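PDB 1N8P: cystathionine gamma-lyase from Saccharomyces cerevisiae, which binds pyridoxal-5'-phosphate and belongs to the Cys/Met metabolism family of PLP-dependent enzymes. Local coordinates for residues T146-P150 and T151-T155; T124-L127 and L128-L131; S263-K266 and I267-L271; A319-F322 and A323-R327; A161-I164 and K165-A169. All coordinates share one frame; numbering follows the deposited sequence.

In the fold
Along the chain the order is interaction 2, 1, 5, 3, 4. The first three belong to the domain of the large seven-stranded sheet: interaction 2 starts helix 127-134, interaction 1 is the loop after strand 139-144, and interaction 5 lies on helix 157-167, to which that loop leads. Interactions 2 and 5 touch through leucines, their centres about 13 Å apart. Interactions 3 and 4 lie on helices 253-271 and 316-325, which cover the smaller five-stranded sheet; their centres are about 18 Å apart. Interactions 4 and 5 lie on opposite sides of the chain's centre, about 45 Å between centres. Interaction 1, nearest that centre, brings the side chain of Asn-149 to about 6 Å from the pyridoxal-5'-phosphate.

Interaction 1 (T146-P150 and T151-T155)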
loop_
_atom_site.group_PDB
_atom_site.type_symbol
_atom_site.label_atom_id
_atom_site.label_comp_id
_atom_site.label_asym_id
_atom_site.label_seq_id
_atom_site.Cartn_x
_atom_site.Cartn_y
_atom_site.Cartn_z
ATOM N N THR A 146 22.488 19.458 16.564
ATOM C CA THR A 146 22.232 19.721 17.977
ATOM C C THR A 146 22.605 18.576 18.885
ATOM O O THR A 146 23.638 18.657 19.549
ATOM C CB THR A 146 20.781 20.178 18.249
ATOM O OG1 THR A 146 19.870 19.498 17.370
ATOM C CG2 THR A 146 20.682 21.694 18.089
ATOM N N PRO A 147 21.792 17.513 18.972
ATOM C CA PRO A 147 22.409 16.563 19.907
ATOM C C PRO A 147 23.281 15.631 19.058
ATOM O O PRO A 147 22.799 14.917 18.184
ATOM C CB PRO A 147 21.212 15.873 20.559
ATOM C CG PRO A 147 20.089 16.838 20.319
ATOM C CD PRO A 147 20.350 17.311 18.920
ATOM N N THR A 148 24.581 15.683 19.277
ATOM C CA THR A 148 25.486 14.870 18.506
ATOM C C THR A 148 25.259 13.393 18.735
ATOM O O THR A 148 24.918 12.955 19.822
ATOM C CB THR A 148 26.913 15.175 18.881
ATOM O OG1 THR A 148 27.093 14.909 20.275
ATOM C CG2 THR A 148 27.237 16.616 18.592
ATOM N N ASN A 149 25.487 12.625 17.693
ATOM C CA ASN A 149 25.333 11.185 17.751
ATOM C C ASN A 149 26.736 10.564 17.841
ATOM O O ASN A 149 27.542 10.736 16.930
ATOM C CB ASN A 149 24.594 10.753 16.487
ATOM C CG ASN A 149 24.502 9.277 16.334
ATOM O OD1 ASN A 149 24.025 8.568 17.217
ATOM N ND2 ASN A 149 24.938 8.798 15.191
ATOM N N PRO A 150 27.026 9.792 18.918
ATOM C CA PRO A 150 26.229 9.396 20.092
ATOM C C PRO A 150 26.635 10.004 21.442
ATOM O O PRO A 150 26.078 9.648 22.476
ATOM C CB PRO A 150 26.457 7.909 20.121
ATOM C CG PRO A 150 27.996 7.890 19.957
ATOM C CD PRO A 150 28.237 8.945 18.842
ATOM N N THR A 151 27.629 10.882 21.451
ATOM C CA THR A 151 28.080 11.500 22.699
ATOM C C THR A 151 26.912 12.267 23.318
ATOM O O THR A 151 26.768 12.347 24.541
ATOM C CB THR A 151 29.280 12.446 22.438
ATOM O OG1 THR A 151 30.379 11.679 21.940
ATOM C CG2 THR A 151 29.726 13.144 23.716
ATOM N N LEU A 152 26.079 12.825 22.452
ATOM C CA LEU A 152 24.909 13.565 22.871
ATOM C C LEU A 152 25.210 14.947 23.431
ATOM O O LEU A 152 24.621 15.354 24.425
ATOM C CB LEU A 152 24.118 12.728 23.874
ATOM C CG LEU A 152 23.650 11.378 23.312
ATOM C CD1 LEU A 152 22.686 10.703 24.264
ATOM C CD2 LEU A 152 22.978 11.603 21.991
ATOM N N LYS A 153 26.103 15.664 22.746
ATOM C CA LYS A 153 26.545 17.019 23.103
ATOM C C LYS A 153 25.598 18.100 22.575
ATOM O O LYS A 153 25.375 18.197 21.389
ATOM C CB LYS A 153 27.954 17.253 22.534
ATOM C CG LYS A 153 28.541 18.627 22.824
ATOM C CD LYS A 153 29.849 18.867 22.094
ATOM C CE LYS A 153 30.901 17.843 22.501
ATOM N NZ LYS A 153 30.579 16.458 22.023
ATOM N N VAL A 154 25.056 18.924 23.451
ATOM C CA VAL A 154 24.140 19.964 23.021
ATOM C C VAL A 154 24.883 21.213 22.581
ATOM O O VAL A 154 25.889 21.554 23.173
ATOM C CB VAL A 154 23.201 20.332 24.161
ATOM C CG1 VAL A 154 22.326 21.490 23.770
ATOM C CG2 VAL A 154 22.352 19.132 24.516
ATOM N N THR A 155 24.384 21.894 21.556
ATOM C CA THR A 155 24.986 23.110 21.034
ATOM C C THR A 155 23.978 24.266 21.083
ATOM O O THR A 155 22.769 24.086 20.845
ATOM C CB THR A 155 25.467 22.950 19.556
ATOM O OG1 THR A 155 26.540 22.004 19.483
ATOM C CG2 THR A 155 25.964 24.271 19.010
#
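A chi1 of 60° sets OG1 of Thr-148 between its own backbone N and carbonyl carbon, facing Lys-153. The hydroxyl thereby receives the backbone N-H of Lys-153: N to Thr-148 OG1 is 2.8 Å, at a nearly straight 165°. Two weaker backbone bonds lie next to it, from Leu-152 N to Thr-148 O (2.9 Å) and from Thr-148 N to Lys-153 O (3.4 Å). Between them the chain reverses, so that 146-150 and 151-155 run in nearly opposite directions. The cis peptide before Pro-150 belongs to this reversal, and proline is the residue that most readily adopts one. Threonine suits position 148 because its other branch, CG2, still packs over Lys-153, 4.1 Å from its CB. Beyond that point the lysine chain bends at its last two torsions and delivers NZ to a salt bridge with Asp-101, so the ammonium group is paired outside the loop. Within the turn, OD1 of Asn-149 accepts a hydrogen bond from Arg-369 NE, and the asparagine side chain lies about 6 Å from the pyridoxal-5'-phosphate. The backbone of this buried loop is thus held partly by a side-chain hydroxyl in place of a regular strand pairing, which is consistent with a fixed loop presenting Asn-149 beside the cofactor pocket.

Interaction 2 (T124-L127 and L128-L131)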
loop_
_atom_site.group_PDB
_atom_site.type_symbol
_atom_site.label_atom_id
_atom_site.label_comp_id
_atom_site.label_asym_id
_atom_site.label_seq_id
_atom_site.Cartn_x
_atom_site.Cartn_y
_atom_site.Cartn_z
ATOM N N THR A 124 34.664 20.343 12.472
ATOM C CA THR A 124 35.147 20.920 13.709
ATOM C C THR A 124 34.362 20.409 14.867
ATOM O O THR A 124 33.152 20.293 14.794
ATOM C CB THR A 124 34.973 22.430 13.725
ATOM O OG1 THR A 124 35.734 23.007 12.660
ATOM C CG2 THR A 124 35.410 22.995 15.077
ATOM N N ASN A 125 35.057 20.107 15.946
ATOM C CA ASN A 125 34.405 19.650 17.156
ATOM C C ASN A 125 34.412 20.940 17.972
ATOM O O ASN A 125 35.152 21.864 17.623
ATOM C CB ASN A 125 35.258 18.572 17.808
ATOM C CG ASN A 125 34.604 17.970 19.009
ATOM O OD1 ASN A 125 34.229 18.675 19.948
ATOM N ND2 ASN A 125 34.460 16.648 18.999
ATOM N N ASP A 126 33.597 21.038 19.019
ATOM C CA ASP A 126 33.581 22.267 19.818
ATOM C C ASP A 126 33.381 23.428 18.837
ATOM O O ASP A 126 34.333 24.096 18.433
ATOM C CB ASP A 126 34.916 22.416 20.567
ATOM C CG ASP A 126 34.862 23.451 21.692
ATOM O OD1 ASP A 126 33.949 23.384 22.541
ATOM O OD2 ASP A 126 35.756 24.327 21.741
ATOM N N LEU A 127 32.127 23.654 18.462
ATOM C CA LEU A 127 31.773 24.689 17.500
ATOM C C LEU A 127 32.054 26.133 17.914
ATOM O O LEU A 127 32.761 26.852 17.206
ATOM C CB LEU A 127 30.299 24.546 17.128
ATOM C CG LEU A 127 29.890 25.230 15.831
ATOM C CD1 LEU A 127 30.770 24.723 14.705
ATOM C CD2 LEU A 127 28.427 24.949 15.535
ATOM N N LEU A 128 31.511 26.556 19.055
ATOM C CA LEU A 128 31.686 27.930 19.539
ATOM C C LEU A 128 33.101 28.455 19.768
ATOM O O LEU A 128 33.271 29.631 20.044
ATOM C CB LEU A 128 30.875 28.139 20.810
ATOM C CG LEU A 128 29.356 28.062 20.623
ATOM C CD1 LEU A 128 28.661 28.276 21.951
ATOM C CD2 LEU A 128 28.912 29.117 19.628
ATOM N N ASN A 129 34.119 27.610 19.647
ATOM C CA ASN A 129 35.493 28.068 19.842
ATOM C C ASN A 129 36.353 28.046 18.584
ATOM O O ASN A 129 37.345 28.758 18.493
ATOM C CB ASN A 129 36.172 27.248 20.935
ATOM C CG ASN A 129 35.623 27.562 22.306
ATOM O OD1 ASN A 129 35.764 28.676 22.805
ATOM N ND2 ASN A 129 34.981 26.581 22.923
ATOM N N ASP A 130 35.976 27.241 17.601
ATOM C CA ASP A 130 36.765 27.163 16.384
ATOM C C ASP A 130 36.039 27.749 15.196
ATOM O O ASP A 130 36.604 27.858 14.096
ATOM C CB ASP A 130 37.131 25.710 16.098
ATOM C CG ASP A 130 37.907 25.075 17.239
ATOM O OD1 ASP A 130 38.370 25.814 18.146
ATOM O OD2 ASP A 130 38.061 23.837 17.220
ATOM N N LEU A 131 34.789 28.138 15.416
ATOM C CA LEU A 131 33.995 28.697 14.335
ATOM C C LEU A 131 34.530 30.024 13.806
ATOM O O LEU A 131 34.492 30.260 12.606
ATOM C CB LEU A 131 32.536 28.858 14.756
ATOM C CG LEU A 131 31.647 29.220 13.563
ATOM C CD1 LEU A 131 31.788 28.154 12.471
ATOM C CD2 LEU A 131 30.199 29.353 14.022
#
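Leu-127 O takes two backbone N-H groups, from Leu-131 N at 3.0 Å and from Asp-130 N at 3.3 Å, the first approaching almost end-on to the carbonyl and the second from above its plane, as the chain coils into helix 127-134. Just ahead of that turn, Asp-126 reaches over to Asn-129. With CG anti to the backbone N (chi1 -165°), its carboxylate receives ND2 of Asn-129 on OD2, on the syn side, over 2.7 Å. The amide and carboxylate planes are 26° apart, the donor sits somewhat out of the carboxylate plane, and the bond is bent to 145°. Short polar side chains suit this solvent-exposed turn. Asp-130 OD1 lies 4.7 Å from Asp-126 OD2, and the Asn-129 N-H may partly offset the charge on Asp-126. Deeper in, Thr-124 turns its methyl, CG2, to CB of Asp-130 at 3.4 Å. The leucines point elsewhere: CD1 of Leu-127 meets CD1 of Leu-131 at 4.2 Å, one helical turn apart on the same buried flank. Leu-127 also packs on Val-160 of helix 157-167, and Leu-131 on Val-97 of strand 95-99. Such a polar turn leading from strand 122-124, outermost in the large sheet of this chain, into a covering helix belongs to the alpha/beta architecture of the large domain in PLP-dependent enzymes of this fold.

Interaction 3 (S263-K266 and I267-L271); sequences SANK and IAEFL
This is an i to i+4 contact within one helix, 253-271, close to its C-terminal end, where Asn-265 and Glu-269 share a solvent-facing side while Ile-267 and Ala-264 turn to the interior of the smaller domain. The backbone bond linking the polar pair is well formed: Glu-269 N lies 3.0 Å from Asn-265 O, with an N-H...O angle of 170° and the donor nearly in line with the carbonyl. Above it the two side chains slant across each other, the planes of amide and carboxylate 58° apart. Glu-269 has CG beside its backbone N (chi1 -47°), which places CG 3.0 Å from Asn-265 O and carries the carboxylate back over the preceding turn. Polar residues suit this outer side, which is exposed at Glu-269 and partly exposed at Asn-265. On the inner side, Ile-267 N makes a weak bond to Ser-263 O at 2.9 Å, and its CB passes 3.4 Å from the same oxygen. The branched isoleucine, with CG1 beside its backbone N, fills the layer beneath, resting on Ile-308 of strand 307-312 and Leu-381 of helix 377-392. Ala-264, small enough for close approach, packs on Ile-308 of the same strand, and Ser-263 OG hydrogen-bonds Thr-377 OG1. Phe-270 lies against Leu-381 and Lys-385. One polar side and one apolar side make this an amphipathic helix laid over a five-stranded mixed sheet, as in the small alpha/beta domain of this enzyme family.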
loop_
_atom_site.group_PDB
_atom_site.type_symbol
_atom_site.label_atom_id
_atom_site.label_comp_id
_atom_site.label_asym_id
_atom_site.label_seq_id
_atom_site.Cartn_x
_atom_site.Cartn_y
_atom_site.Cartn_z
ATOM N N SER A 263 10.833 7.807 29.712
ATOM C CA SER A 263 11.515 6.547 29.897
ATOM C C SER A 263 13.021 6.643 29.877
ATOM O O SER A 263 13.661 6.128 30.771
ATOM C CB SER A 263 11.051 5.539 28.856
ATOM O OG SER A 263 9.771 5.046 29.208
ATOM N N ALA A 264 13.581 7.298 28.860
ATOM C CA ALA A 264 15.040 7.450 28.719
ATOM C C ALA A 264 15.642 8.222 29.878
ATOM O O ALA A 264 16.760 7.958 30.292
ATOM C CB ALA A 264 15.390 8.137 27.396
ATOM N N ASN A 265 14.893 9.184 30.397
ATOM C CA ASN A 265 15.347 9.954 31.529
ATOM C C ASN A 265 15.385 9.029 32.731
ATOM O O ASN A 265 16.394 8.969 33.415
ATOM C CB ASN A 265 14.401 11.120 31.798
ATOM C CG ASN A 265 14.742 11.863 33.078
ATOM O OD1 ASN A 265 14.387 11.429 34.176
ATOM N ND2 ASN A 265 15.448 12.979 32.943
ATOM N N LYS A 266 14.293 8.307 32.983
ATOM C CA LYS A 266 14.226 7.384 34.109
ATOM C C LYS A 266 15.238 6.246 33.990
ATOM O O LYS A 266 15.571 5.591 34.985
ATOM C CB LYS A 266 12.818 6.804 34.266
ATOM C CG LYS A 266 11.877 7.638 35.110
ATOM C CD LYS A 266 10.547 6.931 35.302
ATOM C CE LYS A 266 10.739 5.557 35.943
ATOM N NZ LYS A 266 9.444 4.867 36.240
ATOM N N ILE A 267 15.729 6.008 32.781
ATOM C CA ILE A 267 16.727 4.967 32.565
ATOM C C ILE A 267 18.140 5.547 32.743
ATOM O O ILE A 267 19.053 4.855 33.200
ATOM C CB ILE A 267 16.590 4.352 31.163
ATOM C CG1 ILE A 267 15.374 3.431 31.132
ATOM C CG2 ILE A 267 17.833 3.578 30.802
ATOM C CD1 ILE A 267 15.033 2.889 29.745
ATOM N N ALA A 268 18.312 6.819 32.376
ATOM C CA ALA A 268 19.591 7.508 32.517
ATOM C C ALA A 268 19.893 7.701 34.013
ATOM O O ALA A 268 21.005 7.459 34.477
ATOM C CB ALA A 268 19.525 8.843 31.830
ATOM N N GLU A 269 18.895 8.129 34.770
ATOM C CA GLU A 269 19.101 8.313 36.184
ATOM C C GLU A 269 19.553 6.981 36.761
ATOM O O GLU A 269 20.448 6.925 37.601
ATOM C CB GLU A 269 17.813 8.825 36.856
ATOM C CG GLU A 269 17.212 9.958 36.080
ATOM C CD GLU A 269 16.189 10.778 36.826
ATOM O OE1 GLU A 269 15.365 10.225 37.585
ATOM O OE2 GLU A 269 16.203 12.004 36.606
ATOM N N PHE A 270 18.960 5.898 36.294
ATOM C CA PHE A 270 19.344 4.608 36.818
ATOM C C PHE A 270 20.790 4.317 36.535
ATOM O O PHE A 270 21.519 3.857 37.399
ATOM C CB PHE A 270 18.527 3.495 36.208
ATOM C CG PHE A 270 19.049 2.138 36.538
ATOM C CD1 PHE A 270 18.757 1.541 37.746
ATOM C CD2 PHE A 270 19.867 1.471 35.646
ATOM C CE1 PHE A 270 19.271 0.305 38.050
ATOM C CE2 PHE A 270 20.383 0.234 35.949
ATOM C CZ PHE A 270 20.086 -0.347 37.146
ATOM N N LEU A 271 21.203 4.546 35.298
ATOM C CA LEU A 271 22.587 4.308 34.907
ATOM C C LEU A 271 23.538 5.370 35.469
ATOM O O LEU A 271 24.751 5.231 35.362
ATOM C CB LEU A 271 22.692 4.294 33.397
ATOM C CG LEU A 271 21.920 3.186 32.713
ATOM C CD1 LEU A 271 21.818 3.488 31.242
ATOM C CD2 LEU A 271 22.612 1.858 32.952
#

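Interaction 4 (A319-F322 and A323-R327)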
loop_
_atom_site.group_PDB
_atom_site.type_symbol
_atom_site.label_atom_id
_atom_site.label_comp_id
_atom_site.label_asym_id
_atom_site.label_seq_id
_atom_site.Cartn_x
_atom_site.Cartn_y
_atom_site.Cartn_z
ATOM N N ALA A 319 30.263 -4.515 26.342
ATOM C CA ALA A 319 29.350 -3.765 25.484
ATOM C C ALA A 319 28.746 -4.661 24.424
ATOM O O ALA A 319 27.527 -4.761 24.301
ATOM C CB ALA A 319 30.069 -2.601 24.824
ATOM N N SER A 320 29.592 -5.308 23.638
ATOM C CA SER A 320 29.078 -6.202 22.620
ATOM C C SER A 320 28.129 -7.175 23.329
ATOM O O SER A 320 27.093 -7.555 22.796
ATOM C CB SER A 320 30.229 -6.958 21.971
ATOM O OG SER A 320 29.886 -7.363 20.660
ATOM N N LYS A 321 28.490 -7.556 24.550
ATOM C CA LYS A 321 27.694 -8.467 25.365
ATOM C C LYS A 321 26.316 -7.854 25.620
ATOM O O LYS A 321 25.289 -8.426 25.250
ATOM C CB LYS A 321 28.405 -8.703 26.693
ATOM C CG LYS A 321 27.688 -9.632 27.643
ATOM C CD LYS A 321 27.859 -11.065 27.216
ATOM C CE LYS A 321 27.499 -12.002 28.339
ATOM N NZ LYS A 321 28.083 -13.347 28.081
ATOM N N PHE A 322 26.316 -6.696 26.274
ATOM C CA PHE A 322 25.108 -5.949 26.583
ATOM C C PHE A 322 24.245 -5.883 25.333
ATOM O O PHE A 322 23.087 -6.242 25.340
ATOM C CB PHE A 322 25.486 -4.531 26.996
ATOM C CG PHE A 322 24.331 -3.696 27.438
ATOM C CD1 PHE A 322 23.883 -3.762 28.736
ATOM C CD2 PHE A 322 23.697 -2.834 26.554
ATOM C CE1 PHE A 322 22.821 -2.984 29.152
ATOM C CE2 PHE A 322 22.633 -2.056 26.969
ATOM C CZ PHE A 322 22.198 -2.132 28.270
ATOM N N ALA A 323 24.828 -5.429 24.243
ATOM C CA ALA A 323 24.098 -5.309 23.008
ATOM C C ALA A 323 23.371 -6.579 22.581
ATOM O O ALA A 323 22.583 -6.548 21.637
ATOM C CB ALA A 323 25.040 -4.849 21.911
ATOM N N SER A 324 23.619 -7.696 23.256
ATOM C CA SER A 324 22.955 -8.939 22.882
ATOM C C SER A 324 22.159 -9.583 24.011
ATOM O O SER A 324 21.160 -10.246 23.783
ATOM C CB SER A 324 23.982 -9.934 22.364
ATOM O OG SER A 324 24.736 -9.381 21.300
ATOM N N SER A 325 22.617 -9.386 25.233
ATOM C CA SER A 325 21.962 -9.953 26.389
ATOM C C SER A 325 20.572 -9.369 26.570
ATOM O O SER A 325 19.748 -9.944 27.267
ATOM C CB SER A 325 22.820 -9.676 27.631
ATOM O OG SER A 325 24.181 -10.019 27.393
ATOM N N THR A 326 20.316 -8.229 25.934
ATOM C CA THR A 326 19.026 -7.526 26.027
ATOM C C THR A 326 17.880 -8.244 25.335
ATOM O O THR A 326 18.002 -8.703 24.199
ATOM C CB THR A 326 19.074 -6.145 25.396
ATOM O OG1 THR A 326 19.656 -6.266 24.094
ATOM C CG2 THR A 326 19.863 -5.170 26.255
ATOM N N ARG A 327 16.745 -8.296 26.018
ATOM C CA ARG A 327 15.580 -8.969 25.494
ATOM C C ARG A 327 14.646 -8.008 24.782
ATOM O O ARG A 327 14.207 -8.265 23.651
ATOM C CB ARG A 327 14.836 -9.649 26.631
ATOM C CG ARG A 327 13.559 -10.306 26.199
ATOM C CD ARG A 327 12.921 -11.022 27.344
ATOM N NE ARG A 327 12.396 -10.119 28.357
ATOM C CZ ARG A 327 11.166 -9.629 28.324
ATOM N NH1 ARG A 327 10.375 -9.960 27.326
ATOM N NH2 ARG A 327 10.707 -8.861 29.299
#
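Ser-325 folds its hydroxyl back over the preceding turn to Lys-321. Its OG stands beside its own backbone N (chi1 -48°) and reaches Lys-321 O at 2.9 Å, approaching from 69° above the carbonyl plane, while Ser-325 N reaches that oxygen at 2.8 Å close to the carbonyl's own direction. Two donors of one residue therefore grip a single acceptor from different quarters. The aliphatic part of Lys-321 runs past the hydroxyl, CG 3.5 Å from OG, its long chain suiting an exposed flank. The contact sits at the end of helix 316-325, which covers the smaller sheet of the protein and whose helical angles stop at Thr-326. On the inner flank the Phe-322 ring, turned into the core, meets Phe-310 edge-to-face and carries Thr-326 CG2 over one face, 4.2 Å from CE2 and offset toward the rim. Backbone N of Thr-326 is only weakly bonded to Phe-322 O, at 3.5 Å. One turn earlier Ala-323 N points straight at Ala-319 O (2.8 Å, 178°). Pro-40 of a second subunit packs against Ala-323, whose small methyl suits this close interface, and Arg-327 forms a salt bridge with Asp-6 of a third subunit.

Interaction 5 (A161-I164 and K165-A169)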
loop_
_atom_site.group_PDB
_atom_site.type_symbol
_atom_site.label_atom_id
_atom_site.label_comp_id
_atom_site.label_asym_id
_atom_site.label_seq_id
_atom_site.Cartn_x
_atom_site.Cartn_y
_atom_site.Cartn_z
ATOM N N ALA A 161 24.385 31.241 15.843
ATOM C CA ALA A 161 23.778 32.127 14.843
ATOM C C ALA A 161 24.431 33.505 14.962
ATOM O O ALA A 161 24.784 34.138 13.964
ATOM C CB ALA A 161 22.294 32.253 15.077
ATOM N N ASP A 162 24.584 33.951 16.208
ATOM C CA ASP A 162 25.193 35.226 16.534
ATOM C C ASP A 162 26.622 35.258 16.051
ATOM O O ASP A 162 27.000 36.142 15.301
ATOM C CB ASP A 162 25.179 35.438 18.045
ATOM C CG ASP A 162 23.830 35.846 18.565
ATOM O OD1 ASP A 162 22.918 36.049 17.716
ATOM O OD2 ASP A 162 23.700 35.967 19.814
ATOM N N LEU A 163 27.414 34.292 16.505
ATOM C CA LEU A 163 28.822 34.182 16.132
ATOM C C LEU A 163 29.003 34.314 14.625
ATOM O O LEU A 163 30.043 34.752 14.162
ATOM C CB LEU A 163 29.371 32.834 16.587
ATOM C CG LEU A 163 30.872 32.667 16.789
ATOM C CD1 LEU A 163 31.327 33.550 17.936
ATOM C CD2 LEU A 163 31.184 31.214 17.113
ATOM N N ILE A 164 27.983 33.934 13.861
ATOM C CA ILE A 164 28.048 34.001 12.405
ATOM C C ILE A 164 27.840 35.432 11.928
ATOM O O ILE A 164 28.514 35.878 10.997
ATOM C CB ILE A 164 27.003 33.036 11.747
ATOM C CG1 ILE A 164 27.445 31.586 11.937
ATOM C CG2 ILE A 164 26.879 33.299 10.273
ATOM C CD1 ILE A 164 26.571 30.579 11.241
ATOM N N LYS A 165 26.911 36.142 12.566
ATOM C CA LYS A 165 26.632 37.546 12.244
ATOM C C LYS A 165 27.842 38.429 12.592
ATOM O O LYS A 165 28.015 39.525 12.053
ATOM C CB LYS A 165 25.424 38.055 13.036
ATOM C CG LYS A 165 24.113 37.440 12.637
ATOM C CD LYS A 165 22.960 38.004 13.472
ATOM C CE LYS A 165 23.057 37.636 14.966
ATOM N NZ LYS A 165 22.826 36.186 15.272
ATOM N N LYS A 166 28.674 37.952 13.508
ATOM C CA LYS A 166 29.850 38.687 13.908
ATOM C C LYS A 166 31.029 38.437 12.993
ATOM O O LYS A 166 31.528 39.362 12.357
ATOM C CB LYS A 166 30.225 38.308 15.316
ATOM C CG LYS A 166 31.529 38.894 15.759
ATOM C CD LYS A 166 31.682 38.703 17.236
ATOM C CE LYS A 166 33.032 39.110 17.716
ATOM N NZ LYS A 166 33.145 38.672 19.127
ATOM N N HIS A 167 31.479 37.186 12.923
ATOM C CA HIS A 167 32.620 36.825 12.071
ATOM C C HIS A 167 32.291 36.605 10.588
ATOM O O HIS A 167 33.118 36.074 9.844
ATOM C CB HIS A 167 33.337 35.567 12.597
ATOM C CG HIS A 167 33.826 35.688 14.006
ATOM N ND1 HIS A 167 32.996 35.542 15.096
ATOM C CD2 HIS A 167 35.056 35.948 14.502
ATOM C CE1 HIS A 167 33.697 35.705 16.205
ATOM N NE2 HIS A 167 34.949 35.953 15.872
ATOM N N ALA A 168 31.109 37.008 10.141
ATOM C CA ALA A 168 30.793 36.810 8.738
ATOM C C ALA A 168 29.518 37.494 8.248
ATOM O O ALA A 168 28.766 36.932 7.454
ATOM C CB ALA A 168 30.744 35.313 8.432
ATOM N N ALA A 169 29.280 38.715 8.711
ATOM C CA ALA A 169 28.109 39.476 8.289
ATOM C C ALA A 169 28.264 39.855 6.829
ATOM O O ALA A 169 29.365 40.148 6.380
ATOM C CB ALA A 169 27.972 40.728 9.120
#
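The imidazole of His-167 meets Leu-163 at its edge: ND1 gives its hydrogen to Leu-163 O, which lies only 3° out of the ring plane. The bond, 3.2 Å long with an N-H...O angle of 158°, arrives in the carbonyl plane on a lone pair. A second donor of the same residue, His-167 N, reaches Leu-163 O at 3.1 Å, tilted out of the carbonyl plane, so one oxygen is held by both the backbone and the ring. The pairing would hold the ring's rotation and is consistent with ND1 carrying the hydrogen. Histidine suits the place because its ring carries an N-H; with CG beside the backbone N (chi1 -57°), that N-H is turned back to the carbonyl one turn earlier. Leu-163 sends CD1 to within 3.6 Å of His-167 CE1 and gives the ring an apolar neighbour. The carboxylate of Asp-162 lies alongside Lys-165 and pairs with it in a salt bridge, though the place of the ammonium group is less sure. Beneath, Lys-166 N bonds Asp-162 O at 3.0 Å, an ordinary helical step. The charged residues line the outer side of helix 157-167, and the apolar ones face inward: Ile-164 packs on Leu-175 of strand 174-178, while Leu-163 rests on Leu-128 and Leu-131 of helix 127-134. The His-167 side chain touches Pro-132 of the same helix. Helix 157-167 is thereby wedged beside that helix and over the large sheet, as the connection of the beta-alpha-beta unit from strand 139-144 to strand 174-178.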